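Local coordinates for protein cyclopropane mycolic acid synthase 1 (Mycobacterium tuberculosis, PDB 1KP9) that converts a double bond at the distal position of alpha mycolic acids into a cyclopropane ring, taking the methylene group from S-adenosyl-L-methionine, at residues 161-166 with 282-287. Numbering follows the deposited sequence.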
loop_
_atom_site.group_PDB
_atom_site.type_symbol
_atom_site.label_atom_id
_atom_site.label_comp_id
_atom_site.label_asym_id
_atom_site.label_seq_id
_atom_site.Cartn_x
_atom_site.Cartn_y
_atom_site.Cartn_z
ATOM N N ASP A 161 -2.670 16.391 -17.483
ATOM C CA ASP A 161 -2.548 16.897 -16.121
ATOM C C ASP A 161 -2.901 15.765 -15.169
ATOM O O ASP A 161 -3.343 15.998 -14.043
ATOM C CB ASP A 161 -3.520 18.049 -15.907
ATOM C CG ASP A 161 -4.951 17.645 -16.187
ATOM O OD1 ASP A 161 -5.271 17.389 -17.365
ATOM O OD2 ASP A 161 -5.750 17.565 -15.230
ATOM N N GLY A 162 -2.720 14.539 -15.644
ATOM C CA GLY A 162 -3.019 13.374 -14.833
ATOM C C GLY A 162 -2.204 13.351 -13.552
ATOM O O GLY A 162 -1.086 13.874 -13.497
ATOM N N VAL A 163 -2.772 12.741 -12.519
ATOM C CA VAL A 163 -2.118 12.641 -11.224
ATOM C C VAL A 163 -2.177 11.205 -10.737
ATOM O O VAL A 163 -3.148 10.491 -10.981
ATOM C CB VAL A 163 -2.811 13.540 -10.172
ATOM C CG1 VAL A 163 -2.138 13.380 -8.813
ATOM C CG2 VAL A 163 -2.773 14.995 -10.626
ATOM N N MET A 164 -1.126 10.782 -10.049
ATOM C CA MET A 164 -1.065 9.431 -9.515
ATOM C C MET A 164 -0.498 9.456 -8.115
ATOM O O MET A 164 0.415 10.216 -7.809
ATOM C CB MET A 164 -0.195 8.525 -10.391
ATOM C CG MET A 164 -0.008 7.123 -9.808
ATOM S SD MET A 164 0.902 5.992 -10.887
ATOM C CE MET A 164 2.607 6.635 -10.678
ATOM N N LEU A 165 -1.065 8.630 -7.251
ATOM C CA LEU A 165 -0.583 8.553 -5.894
ATOM C C LEU A 165 -0.073 7.142 -5.650
ATOM O O LEU A 165 -0.773 6.167 -5.944
ATOM C CB LEU A 165 -1.695 8.867 -4.908
ATOM C CG LEU A 165 -1.126 8.886 -3.494
ATOM C CD1 LEU A 165 -0.548 10.256 -3.164
ATOM C CD2 LEU A 165 -2.208 8.534 -2.547
ATOM N N LEU A 166 1.144 7.045 -5.118
ATOM C CA LEU A 166 1.765 5.759 -4.824
ATOM C C LEU A 166 2.065 5.662 -3.344
ATOM O O LEU A 166 2.874 6.417 -2.811
ATOM C CB LEU A 166 3.064 5.592 -5.611
ATOM C CG LEU A 166 2.975 5.883 -7.113
ATOM C CD1 LEU A 166 4.321 5.604 -7.759
ATOM C CD2 LEU A 166 1.893 5.030 -7.751
ATOM N N GLN A 282 3.588 8.130 0.820
ATOM C CA GLN A 282 2.594 8.321 -0.216
ATOM C C GLN A 282 3.257 9.363 -1.100
ATOM O O GLN A 282 3.617 10.438 -0.624
ATOM C CB GLN A 282 1.295 8.872 0.362
ATOM C CG GLN A 282 0.663 7.991 1.421
ATOM C CD GLN A 282 -0.848 8.173 1.489
ATOM O OE1 GLN A 282 -1.346 9.299 1.507
ATOM N NE2 GLN A 282 -1.581 7.063 1.522
ATOM N N PHE A 283 3.442 9.036 -2.374
ATOM C CA PHE A 283 4.089 9.953 -3.307
ATOM C C PHE A 283 3.121 10.564 -4.304
ATOM O O PHE A 283 2.727 9.904 -5.265
ATOM C CB PHE A 283 5.195 9.237 -4.098
ATOM C CG PHE A 283 6.295 8.658 -3.246
ATOM C CD1 PHE A 283 6.470 7.280 -3.158
ATOM C CD2 PHE A 283 7.171 9.484 -2.550
ATOM C CE1 PHE A 283 7.500 6.738 -2.395
ATOM C CE2 PHE A 283 8.203 8.948 -1.785
ATOM C CZ PHE A 283 8.367 7.577 -1.708
ATOM N N THR A 284 2.731 11.817 -4.094
ATOM C CA THR A 284 1.833 12.461 -5.055
ATOM C C THR A 284 2.674 12.757 -6.286
ATOM O O THR A 284 3.549 13.613 -6.253
ATOM C CB THR A 284 1.262 13.794 -4.553
ATOM O OG1 THR A 284 0.624 13.611 -3.287
ATOM C CG2 THR A 284 0.252 14.315 -5.547
ATOM N N CYS A 285 2.409 12.035 -7.364
ATOM C CA CYS A 285 3.153 12.202 -8.604
ATOM C C CYS A 285 2.334 12.996 -9.606
ATOM O O CYS A 285 1.591 12.424 -10.396
ATOM C CB CYS A 285 3.493 10.827 -9.176
ATOM S SG CYS A 285 4.374 9.754 -7.996
ATOM N N GLN A 286 2.477 14.318 -9.570
ATOM C CA GLN A 286 1.732 15.200 -10.466
ATOM C C GLN A 286 2.548 15.411 -11.742
ATOM O O GLN A 286 3.717 15.787 -11.669
ATOM C CB GLN A 286 1.489 16.543 -9.768
ATOM C CG GLN A 286 0.229 17.283 -10.204
ATOM C CD GLN A 286 0.091 17.387 -11.714
ATOM O OE1 GLN A 286 -0.157 16.397 -12.404
ATOM N NE2 GLN A 286 0.252 18.598 -12.235
ATOM N N LYS A 287 1.949 15.174 -12.907
ATOM C CA LYS A 287 2.683 15.356 -14.152
ATOM C C LYS A 287 2.262 16.597 -14.935
ATOM O O LYS A 287 1.353 17.317 -14.471
ATOM C CB LYS A 287 2.562 14.112 -15.041
ATOM C CG LYS A 287 1.357 14.072 -15.967
ATOM C CD LYS A 287 1.480 12.893 -16.927
ATOM C CE LYS A 287 0.400 12.882 -17.995
ATOM N NZ LYS A 287 0.468 11.641 -18.819
ATOM O OXT LYS A 287 2.851 16.846 -16.013
#
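The antiparallel pairing of 163-166 with 282-286 joins strand 163-171 to strand 278-286 in the Rossmann-like methyltransferase sheet, whose order is 3-2-1-4-5-7-6; strand 278-286, the last of the chain, slots between 163-171 and 221-227. M164 and C285 form one hydrogen-bonded pair, L166 and F283 the next. In each, one bond is short and the other longer: C285 N lies 2.7 Å from M164 O, whereas M164 N reaches C285 O at 3.2 Å. Likewise F283 N to L166 O is 2.7 Å, and L166 N to F283 O is 3.3 Å. L166 O also takes a CA-H contact from Q282 CA. Nearer the C-terminus, K287 N makes a weak bond to G162 O.

V163, L165, T284 and Q286 share one face. L165 CD1 comes within 3.6 Å of T284 OG1; chi1 of -176° swings CG away from the backbone N, and chi2 of 86° then sets CD1. On the same face V163 CG1 meets T284 CG2 at 4.2 Å. L165 also packs on A56 of helix 45-57, and V163 on L60. The other face carries M164, L166, F283 and C285: L166 CD1 touches C285 SG at 4.2 Å, and L166 leans on F150 and F151 of helix 147-155. The K287 chain runs extended beyond CG alongside G162, its CG 3.5 Å from G162 O, and its NZ bonds L158 O.

The paired backbone amides and carbonyls of M164, L166, F283 and C285 thus satisfy one another in a buried setting, the side chains adding mostly apolar contacts, while the lysine ammonium fastens the C-terminal residue to the loop before strand 163-171.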